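PrgZ (Enterococcus faecalis, PDB 4FAJ) acts as a membrane-anchored extracellular receptor of the solute-binding protein family that binds a peptide pheromone and probably takes part in peptide transport. Local coordinates at residues 75-79 with 154-158; 84-89 with 553-558; 251-257 with 270-276; 317-321 with 479-483. All blocks are in the same frame, centred on the assembly; numbering follows the deposited sequence.

Interaction 1: residues 75-79 with 154-158; sequences PATAV and TVSPN
The methyl CG2 of Thr154 rests against Ala76 CB at 4.4 Å where two loops meet; just beyond it, residues 156-158 fold into an ST turn that grips the loop 75-79. The hydroxyl of Thr154 is taken up by Arg148 O, in helix 139-150. Ser156 works in two directions. With chi1 at 174°, its OG lies beside its own carbonyl carbon and donates to Ala76 O at 2.6 Å, approaching in the carbonyl plane, while the same oxygen accepts Asn158 N at 2.9 Å to close the turn. Pro157 CG comes 3.6 Å from Thr77 O and packs loosely on Val79 CB. Asn158, buried, turns its amide nitrogen to the carbonyls of 75-79. ND2 makes a nearly straight bond to Ala78 O at 3.1 Å (170° at the hydrogen), with that oxygen in the amide plane but ND2 standing above the carbonyl plane of Ala78. A second, weak bond runs from ND2 to Ala76 O, so that carbonyl receives two donors. Val79 hydrogen-bonds through its backbone to the bound peptide, which puts this junction beside the peptide site. A water donates to both Asn158 OD1, at 2.7 Å, and Ala78 O.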
# COMPACT_ATOMS: atom_id res chain seq x y z
N PRO A 75 -8.87 -8.25 7.15
CA PRO A 75 -7.86 -8.64 6.16
C PRO A 75 -8.37 -8.64 4.71
O PRO A 75 -7.63 -8.29 3.79
CB PRO A 75 -7.50 -10.08 6.58
CG PRO A 75 -7.68 -10.08 8.04
CD PRO A 75 -8.88 -9.18 8.30
N ALA A 76 -9.60 -9.07 4.51
CA ALA A 76 -10.16 -9.16 3.17
C ALA A 76 -10.35 -7.80 2.52
O ALA A 76 -10.29 -7.70 1.30
CB ALA A 76 -11.49 -9.94 3.19
N THR A 77 -10.57 -6.74 3.31
CA THR A 77 -10.89 -5.42 2.76
C THR A 77 -9.83 -4.34 2.99
O THR A 77 -9.91 -3.30 2.34
CB THR A 77 -12.23 -4.88 3.31
OG1 THR A 77 -12.09 -4.59 4.70
CG2 THR A 77 -13.36 -5.90 3.07
N ALA A 78 -8.87 -4.57 3.88
CA ALA A 78 -7.85 -3.58 4.19
C ALA A 78 -6.83 -3.42 3.05
O ALA A 78 -6.19 -4.38 2.63
CB ALA A 78 -7.14 -3.94 5.49
N VAL A 79 -6.68 -2.19 2.56
CA VAL A 79 -5.76 -1.87 1.46
C VAL A 79 -4.92 -0.59 1.65
O VAL A 79 -4.02 -0.32 0.84
CB VAL A 79 -6.54 -1.81 0.13
CG1 VAL A 79 -7.34 -0.51 0.02
CG2 VAL A 79 -5.60 -1.97 -1.04
N THR A 154 -17.81 -10.86 -1.91
CA THR A 154 -17.04 -10.06 -0.97
C THR A 154 -16.59 -8.72 -1.56
O THR A 154 -16.39 -7.75 -0.82
CB THR A 154 -15.79 -10.84 -0.48
OG1 THR A 154 -16.20 -12.11 0.05
CG2 THR A 154 -15.02 -10.06 0.58
N VAL A 155 -16.44 -8.66 -2.88
CA VAL A 155 -15.96 -7.46 -3.57
C VAL A 155 -14.64 -6.96 -2.96
O VAL A 155 -14.47 -5.76 -2.68
CB VAL A 155 -17.02 -6.34 -3.57
CG1 VAL A 155 -16.67 -5.28 -4.61
CG2 VAL A 155 -18.41 -6.91 -3.87
N SER A 156 -13.71 -7.88 -2.75
CA SER A 156 -12.45 -7.54 -2.10
C SER A 156 -11.56 -6.76 -3.04
O SER A 156 -11.32 -7.19 -4.17
CB SER A 156 -11.72 -8.80 -1.65
OG SER A 156 -10.44 -8.48 -1.16
N PRO A 157 -11.01 -5.63 -2.57
CA PRO A 157 -10.01 -4.93 -3.35
C PRO A 157 -8.68 -5.71 -3.44
O PRO A 157 -7.78 -5.27 -4.16
CB PRO A 157 -9.79 -3.64 -2.56
CG PRO A 157 -10.04 -4.03 -1.16
CD PRO A 157 -11.14 -5.05 -1.22
N ASN A 158 -8.56 -6.82 -2.71
CA ASN A 158 -7.31 -7.59 -2.68
C ASN A 158 -7.31 -8.84 -3.56
O ASN A 158 -6.38 -9.64 -3.50
CB ASN A 158 -6.97 -7.98 -1.23
CG ASN A 158 -6.61 -6.78 -0.37
OD1 ASN A 158 -5.81 -5.92 -0.77
ND2 ASN A 158 -7.18 -6.73 0.83
O HOH W 1 -3.76 -5.24 0.81

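Interaction 2: residues 84-89 with 553-558; sequences ITLLAN and AKYDYK
Asn89 brings its amide obliquely up to Tyr557, with CG 3.5 Å from Tyr557 CD2 and the amide and ring planes 29° apart. Both ends of that amide are used. OD1 accepts Tyr557 N at 2.8 Å in a nearly straight bond (170°), and ND2 donates to two carbonyls: Tyr555 O across the contact at 3.0 Å and Thr85 O, one turn back in its own helix, at 2.7 Å. Three bonds therefore fix the rotation of a buried amide and tie the helix to the backbone around strand 555-556. At the end of that strand an Asx turn, in which Asp556 OD1 accepts Lys558 N, shapes the chain. At the other end the contact is apolar and tight: Ala553 CB fits against Ala88 CB at 3.5 Å and Ile84 CG2 at the same distance. On the same helix, Thr85 OG1 bonds to Gln81 OE1, which also takes Lys554 N. Ile84 packs on the bound peptide too, and Lys558 NZ reaches the zinc ligand Asp263. The end of helix 81-90 also meets strand 239-243, where Asn89 bonds through its backbone to Phe239, while Asp556 pairs with Leu547 of strand 547-548.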
# COMPACT_ATOMS: atom_id res chain seq x y z
N ILE A 84 -3.29 -1.40 7.46
CA ILE A 84 -2.39 -2.54 7.28
C ILE A 84 -1.32 -2.61 8.37
O ILE A 84 -1.05 -3.70 8.89
CB ILE A 84 -1.81 -2.56 5.86
CG1 ILE A 84 -2.89 -3.05 4.89
CG2 ILE A 84 -0.57 -3.45 5.78
CD1 ILE A 84 -2.51 -2.90 3.43
N THR A 85 -0.71 -1.48 8.73
CA THR A 85 0.16 -1.45 9.90
C THR A 85 -0.53 -1.91 11.20
O THR A 85 0.06 -2.67 11.99
CB THR A 85 0.78 -0.04 10.10
OG1 THR A 85 1.75 0.20 9.07
CG2 THR A 85 1.47 0.07 11.48
N LEU A 86 -1.77 -1.47 11.43
CA LEU A 86 -2.48 -1.93 12.62
C LEU A 86 -2.68 -3.44 12.57
O LEU A 86 -2.40 -4.15 13.54
CB LEU A 86 -3.83 -1.25 12.75
CG LEU A 86 -4.72 -1.78 13.89
CD1 LEU A 86 -4.03 -1.62 15.24
CD2 LEU A 86 -6.06 -1.05 13.84
N LEU A 87 -3.16 -3.94 11.44
CA LEU A 87 -3.42 -5.38 11.28
C LEU A 87 -2.12 -6.20 11.39
O LEU A 87 -2.13 -7.30 11.95
CB LEU A 87 -4.18 -5.69 9.98
CG LEU A 87 -5.67 -5.36 9.94
CD1 LEU A 87 -6.27 -5.71 8.55
CD2 LEU A 87 -6.46 -6.05 11.03
N ALA A 88 -1.01 -5.67 10.88
CA ALA A 88 0.29 -6.36 11.01
C ALA A 88 0.72 -6.51 12.48
O ALA A 88 1.53 -7.38 12.80
CB ALA A 88 1.37 -5.64 10.19
N ASN A 89 0.14 -5.70 13.36
CA ASN A 89 0.48 -5.68 14.78
C ASN A 89 -0.57 -6.29 15.74
O ASN A 89 -0.20 -6.79 16.82
CB ASN A 89 0.85 -4.26 15.18
CG ASN A 89 2.19 -3.84 14.65
OD1 ASN A 89 3.23 -4.24 15.18
ND2 ASN A 89 2.20 -3.04 13.59
N ALA A 553 3.63 -3.82 5.16
CA ALA A 553 3.21 -3.07 6.34
C ALA A 553 4.45 -2.39 6.93
O ALA A 553 5.43 -3.05 7.21
CB ALA A 553 2.56 -3.99 7.35
N LYS A 554 4.40 -1.08 7.12
CA LYS A 554 5.60 -0.28 7.40
C LYS A 554 6.26 -0.56 8.74
O LYS A 554 7.50 -0.53 8.83
CB LYS A 554 5.28 1.22 7.30
CG LYS A 554 6.52 2.12 7.37
CD LYS A 554 6.16 3.59 7.24
CE LYS A 554 5.77 3.99 5.83
NZ LYS A 554 5.90 5.48 5.62
N TYR A 555 5.47 -0.78 9.80
CA TYR A 555 6.05 -0.93 11.14
C TYR A 555 5.65 -2.25 11.79
O TYR A 555 4.50 -2.66 11.70
CB TYR A 555 5.65 0.23 12.06
CG TYR A 555 6.23 1.56 11.65
CD1 TYR A 555 7.59 1.82 11.82
CD2 TYR A 555 5.44 2.56 11.08
CE1 TYR A 555 8.14 3.03 11.44
CE2 TYR A 555 5.99 3.80 10.70
CZ TYR A 555 7.35 4.01 10.89
OH TYR A 555 7.94 5.20 10.54
N ASP A 556 6.63 -2.89 12.43
CA ASP A 556 6.39 -4.05 13.28
C ASP A 556 6.90 -3.73 14.68
O ASP A 556 8.10 -3.58 14.91
CB ASP A 556 7.10 -5.29 12.72
CG ASP A 556 6.76 -6.57 13.48
OD1 ASP A 556 6.03 -6.49 14.49
OD2 ASP A 556 7.21 -7.65 13.06
N TYR A 557 5.96 -3.61 15.61
CA TYR A 557 6.26 -3.24 16.99
C TYR A 557 6.41 -4.44 17.93
O TYR A 557 6.56 -4.27 19.14
CB TYR A 557 5.14 -2.35 17.51
CG TYR A 557 4.87 -1.13 16.64
CD1 TYR A 557 5.83 -0.17 16.46
CD2 TYR A 557 3.63 -0.95 16.03
CE1 TYR A 557 5.58 0.97 15.67
CE2 TYR A 557 3.37 0.16 15.25
CZ TYR A 557 4.35 1.13 15.09
OH TYR A 557 4.10 2.24 14.31
N LYS A 558 6.37 -5.66 17.38
CA LYS A 558 6.36 -6.87 18.18
C LYS A 558 7.43 -6.88 19.28
O LYS A 558 7.14 -7.19 20.43
CB LYS A 558 6.54 -8.11 17.29
CG LYS A 558 6.72 -9.43 18.07
CD LYS A 558 6.72 -10.64 17.12
CE LYS A 558 7.18 -11.89 17.84
NZ LYS A 558 7.32 -13.04 16.91
O HOH W 2 3.54 -7.25 15.61

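Interaction 3: residues 251-257 with 270-276; sequences DKWTISK and DKINFQV
Phe274 CB sits over the face of the Trp253 five-membered ring, 3.7 Å from its centroid and 19° off the normal. The two rings run nearly parallel, planes 15° apart, but are slid so far that they barely overlap; the contact is thus chiefly CH-pi. Trp253 gets there with chi1 at 56°, its ring carried between backbone N and carbonyl carbon and tipped over the neighbouring strand, where CZ3 also meets Val276 CG2 at 3.8 Å. Beyond Phe274 CB, Ile255 CD1 touches the ring at its edge, 3.9 Å from CE2, and Ile255 lies alongside Ile272. Helix 81-90 packs on this face through Thr82 on Trp253 and Leu86 on Ile255. The strands form an antiparallel ladder at the centre of a four-stranded mixed sheet, between strands 61-66 and 239-243, and the loop joining them carries the zinc ligands Asp263 and Asp266. Trp253 with Phe274 and Ile255 with Ile272 are hydrogen-bonded pairs; Phe274 N to Trp253 O measures 2.7 Å. The other face is polar. A water bonds Thr254 OG1 and, weakly, Lys271 NZ, while Ser256 OG bonds to Thr242 OG1. At the exposed end of the ladder Gln275 NE2 donates to Val276 O at 2.9 Å and, less certainly since Asp251 has two conformers, to Asp251 OD2. Lys252 NZ makes a weak bond to Gln275 OE1 at 3.2 Å.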
# COMPACT_ATOMS: atom_id res chain seq x y z
N ASP A 251 -9.37 9.55 15.62
CA ASP A 251 -8.01 10.07 15.53
C ASP A 251 -7.06 9.45 16.56
O ASP A 251 -5.87 9.77 16.59
CB ASP A 251 -8.00 11.61 15.65
CG ASP A 251 -8.20 12.10 17.09
OD1 ASP A 251 -8.86 11.40 17.88
OD2 ASP A 251 -7.70 13.20 17.42
N LYS A 252 -7.59 8.56 17.41
CA LYS A 252 -6.81 7.89 18.45
C LYS A 252 -7.19 6.42 18.55
O LYS A 252 -8.36 6.08 18.39
CB LYS A 252 -7.14 8.48 19.81
CG LYS A 252 -6.70 9.87 20.02
CD LYS A 252 -7.05 10.29 21.43
CE LYS A 252 -6.46 11.63 21.75
NZ LYS A 252 -6.98 12.68 20.85
N TRP A 253 -6.21 5.57 18.82
CA TRP A 253 -6.48 4.20 19.22
C TRP A 253 -5.35 3.63 20.06
O TRP A 253 -4.23 4.18 20.09
CB TRP A 253 -6.82 3.30 18.01
CG TRP A 253 -5.79 3.27 16.95
CD1 TRP A 253 -4.79 2.36 16.80
CD2 TRP A 253 -5.67 4.18 15.85
NE1 TRP A 253 -4.04 2.65 15.69
CE2 TRP A 253 -4.55 3.77 15.09
CE3 TRP A 253 -6.38 5.31 15.44
CZ2 TRP A 253 -4.15 4.43 13.94
CZ3 TRP A 253 -5.97 5.98 14.31
CH2 TRP A 253 -4.87 5.54 13.56
N THR A 254 -5.64 2.53 20.75
CA THR A 254 -4.67 1.87 21.63
C THR A 254 -4.67 0.36 21.39
O THR A 254 -5.73 -0.26 21.22
CB THR A 254 -4.99 2.13 23.13
OG1 THR A 254 -4.92 3.54 23.43
CG2 THR A 254 -4.02 1.36 24.04
N ILE A 255 -3.47 -0.23 21.36
CA ILE A 255 -3.32 -1.68 21.32
C ILE A 255 -2.55 -2.10 22.57
O ILE A 255 -1.74 -1.34 23.09
CB ILE A 255 -2.61 -2.18 20.02
CG1 ILE A 255 -1.12 -1.78 20.01
CG2 ILE A 255 -3.34 -1.64 18.79
CD1 ILE A 255 -0.35 -2.10 18.69
N SER A 256 -2.82 -3.32 23.04
CA SER A 256 -2.26 -3.80 24.30
C SER A 256 -1.74 -5.23 24.12
O SER A 256 -2.28 -5.99 23.31
CB SER A 256 -3.33 -3.77 25.39
OG SER A 256 -3.81 -2.46 25.59
N LYS A 257 -0.72 -5.60 24.88
CA LYS A 257 -0.13 -6.92 24.73
C LYS A 257 -1.17 -8.04 24.82
O LYS A 257 -1.98 -8.07 25.74
CB LYS A 257 0.97 -7.16 25.78
CG LYS A 257 1.62 -8.54 25.63
CD LYS A 257 2.81 -8.72 26.57
CE LYS A 257 3.16 -10.19 26.71
NZ LYS A 257 4.57 -10.40 27.17
N ASP A 270 3.54 -3.05 27.03
CA ASP A 270 2.24 -3.25 27.68
C ASP A 270 1.14 -2.66 26.81
O ASP A 270 0.09 -3.26 26.63
CB ASP A 270 2.20 -2.55 29.03
CG ASP A 270 3.18 -3.15 30.04
OD1 ASP A 270 3.60 -4.32 29.90
OD2 ASP A 270 3.53 -2.43 31.00
N LYS A 271 1.39 -1.47 26.29
CA LYS A 271 0.49 -0.86 25.32
C LYS A 271 1.18 0.21 24.51
O LYS A 271 2.19 0.80 24.92
CB LYS A 271 -0.77 -0.29 25.98
CG LYS A 271 -0.53 0.60 27.16
CD LYS A 271 -1.82 1.36 27.58
CE LYS A 271 -1.79 2.81 27.08
NZ LYS A 271 -3.11 3.53 27.09
N ILE A 272 0.62 0.44 23.33
CA ILE A 272 1.06 1.46 22.42
C ILE A 272 -0.17 2.26 22.01
O ILE A 272 -1.17 1.67 21.59
CB ILE A 272 1.75 0.86 21.17
CG1 ILE A 272 2.73 -0.25 21.56
CG2 ILE A 272 2.45 1.95 20.37
CD1 ILE A 272 3.37 -0.96 20.38
N ASN A 273 -0.10 3.57 22.18
CA ASN A 273 -1.15 4.50 21.76
C ASN A 273 -0.82 5.09 20.40
O ASN A 273 0.35 5.22 20.04
CB ASN A 273 -1.30 5.63 22.79
CG ASN A 273 -1.54 5.10 24.20
OD1 ASN A 273 -0.70 5.28 25.10
ND2 ASN A 273 -2.66 4.43 24.38
N PHE A 274 -1.84 5.43 19.61
CA PHE A 274 -1.63 6.07 18.31
C PHE A 274 -2.45 7.35 18.21
O PHE A 274 -3.58 7.40 18.71
CB PHE A 274 -1.99 5.11 17.17
CG PHE A 274 -1.10 3.90 17.12
CD1 PHE A 274 0.02 3.87 16.30
CD2 PHE A 274 -1.38 2.80 17.92
CE1 PHE A 274 0.85 2.76 16.27
CE2 PHE A 274 -0.55 1.68 17.89
CZ PHE A 274 0.57 1.67 17.06
N GLN A 275 -1.87 8.38 17.59
CA GLN A 275 -2.51 9.66 17.37
C GLN A 275 -2.32 10.09 15.92
O GLN A 275 -1.19 10.12 15.44
CB GLN A 275 -1.89 10.71 18.30
CG GLN A 275 -2.24 12.15 17.95
CD GLN A 275 -3.67 12.49 18.28
OE1 GLN A 275 -4.08 12.43 19.43
NE2 GLN A 275 -4.46 12.84 17.25
N VAL A 276 -3.40 10.43 15.23
CA VAL A 276 -3.30 10.93 13.87
C VAL A 276 -2.70 12.33 13.90
O VAL A 276 -3.11 13.17 14.70
CB VAL A 276 -4.67 10.95 13.13
CG1 VAL A 276 -4.52 11.55 11.74
CG2 VAL A 276 -5.24 9.53 13.02
O HOH W 3 -6.09 3.29 26.20

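Interaction 4: residues 317-321 with 479-483; sequences ANTMF and FLANF
Phe483 points the edge of its ring, through CZ, at the face of Phe321: a T-shaped pair with centroids 5.8 Å apart and planes at 83°. The opposite face of Phe321 is taken by Thr319 CG2, 3.5 Å above the ring plane toward its rim, and Phe479 CD2 meets the edge at CZ, 4.1 Å away. The ring of Phe479 then continues along the strand. Its CZ comes 3.5 Å from Ala317 O, which lies in the ring plane, so a C-H edge faces the carbonyl oxygen, and CE2 lies 3.7 Å from Thr319 OG1. No hydrogen bond crosses between the segments; the rings of Phe479 and Phe483 make the contact, against a ring, a carbonyl oxygen and a threonine. Thr319 is positioned by its hydroxyl, which bonds to Val366 O; with chi1 at -62° this turns CG2 onto Phe321. Trp469 also packs on Phe479, the two rings meeting edge-to-face, as does Pro368. Asn318 and Met320 leave the strand away from the aromatics, and both touch the bound peptide; Asn318 ND2 bonds to a polar side chain there. Strand 311-324 lies between strands 464-470 and 528-539, antiparallel to both, and helix 477-480 with the following turn packs against it, backed by helix 510-524 through Leu521 on Phe483 and Leu514 on Leu480.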
# COMPACT_ATOMS: atom_id res chain seq x y z
N ALA A 317 9.58 2.00 -0.81
CA ALA A 317 9.21 1.48 -2.14
C ALA A 317 7.79 1.94 -2.48
O ALA A 317 6.85 1.14 -2.61
CB ALA A 317 9.32 -0.06 -2.17
N ASN A 318 7.65 3.25 -2.65
CA ASN A 318 6.35 3.91 -2.63
C ASN A 318 6.39 5.07 -3.62
O ASN A 318 7.16 6.00 -3.45
CB ASN A 318 6.10 4.35 -1.17
CG ASN A 318 4.80 5.12 -0.93
OD1 ASN A 318 4.63 5.67 0.17
ND2 ASN A 318 3.87 5.15 -1.90
N THR A 319 5.59 4.98 -4.69
CA THR A 319 5.49 6.03 -5.69
C THR A 319 4.16 6.78 -5.50
O THR A 319 3.11 6.14 -5.41
CB THR A 319 5.55 5.45 -7.11
OG1 THR A 319 6.81 4.78 -7.31
CG2 THR A 319 5.38 6.56 -8.18
N MET A 320 4.22 8.10 -5.44
CA MET A 320 3.00 8.92 -5.49
C MET A 320 2.72 9.32 -6.95
O MET A 320 3.63 9.76 -7.67
CB MET A 320 3.12 10.17 -4.61
CG MET A 320 3.12 9.91 -3.12
SD MET A 320 1.62 9.12 -2.48
CE MET A 320 0.35 10.28 -2.99
N PHE A 321 1.47 9.14 -7.38
CA PHE A 321 1.03 9.38 -8.75
C PHE A 321 0.01 10.51 -8.84
O PHE A 321 -0.62 10.86 -7.84
CB PHE A 321 0.30 8.15 -9.32
CG PHE A 321 1.09 6.88 -9.30
CD1 PHE A 321 2.08 6.64 -10.24
CD2 PHE A 321 0.77 5.87 -8.40
CE1 PHE A 321 2.78 5.44 -10.25
CE2 PHE A 321 1.48 4.66 -8.40
CZ PHE A 321 2.48 4.45 -9.32
N PHE A 479 3.65 -3.23 -8.40
CA PHE A 479 3.18 -1.99 -9.01
C PHE A 479 2.43 -2.18 -10.33
O PHE A 479 1.35 -1.61 -10.53
CB PHE A 479 4.35 -1.05 -9.27
CG PHE A 479 4.77 -0.27 -8.07
CD1 PHE A 479 5.60 -0.84 -7.13
CD2 PHE A 479 4.32 1.03 -7.88
CE1 PHE A 479 5.98 -0.13 -6.01
CE2 PHE A 479 4.72 1.76 -6.75
CZ PHE A 479 5.53 1.17 -5.83
N LEU A 480 3.03 -2.94 -11.24
CA LEU A 480 2.56 -2.99 -12.63
C LEU A 480 1.21 -3.69 -12.78
O LEU A 480 0.40 -3.31 -13.64
CB LEU A 480 3.65 -3.60 -13.55
CG LEU A 480 5.01 -2.87 -13.56
CD1 LEU A 480 6.09 -3.65 -14.36
CD2 LEU A 480 4.89 -1.43 -14.11
N ALA A 481 0.91 -4.65 -11.90
CA ALA A 481 -0.41 -5.31 -11.89
C ALA A 481 -1.57 -4.33 -11.68
O ALA A 481 -2.68 -4.59 -12.15
CB ALA A 481 -0.45 -6.41 -10.81
N ASN A 482 -1.33 -3.20 -11.02
CA ASN A 482 -2.38 -2.22 -10.76
C ASN A 482 -2.92 -1.50 -12.00
O ASN A 482 -3.96 -0.87 -11.93
CB ASN A 482 -1.90 -1.16 -9.77
CG ASN A 482 -1.56 -1.75 -8.42
OD1 ASN A 482 -2.06 -2.80 -8.04
ND2 ASN A 482 -0.67 -1.09 -7.71
N PHE A 483 -2.19 -1.57 -13.11
CA PHE A 483 -2.63 -0.94 -14.34
C PHE A 483 -3.17 -1.93 -15.36
O PHE A 483 -3.48 -1.55 -16.49
CB PHE A 483 -1.50 -0.05 -14.88
CG PHE A 483 -1.06 0.95 -13.86
CD1 PHE A 483 -1.86 2.05 -13.56
CD2 PHE A 483 0.08 0.74 -13.10
CE1 PHE A 483 -1.49 2.96 -12.56
CE2 PHE A 483 0.45 1.64 -12.11
CZ PHE A 483 -0.33 2.74 -11.84

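In the fold
Interactions 1, 2 and 4 are buried, whereas interaction 3 is core on one face and solvent-reaching on the other. Interactions 1, 2 and 3 form a continuous body: Ala78 CB packs on Leu87 CD1 to join 1 to 2, and Leu86 CD1 on Ile255 CG2 joins 2 to 3, with Tyr557 reaching both Ile272 and Phe274. Interaction 4 touches none of them; its nearest atoms are about 6 Å from interaction 2. Interactions 1, 2 and 4 each include a residue in touch with the bound peptide. The chemistry follows place: side-chain amides and a hydroxyl gripping backbone in the loop and helix contacts, a backbone ladder with an aromatic and aliphatic face in interaction 3, and mainly aromatic packing, with no hydrogen bond across, in interaction 4.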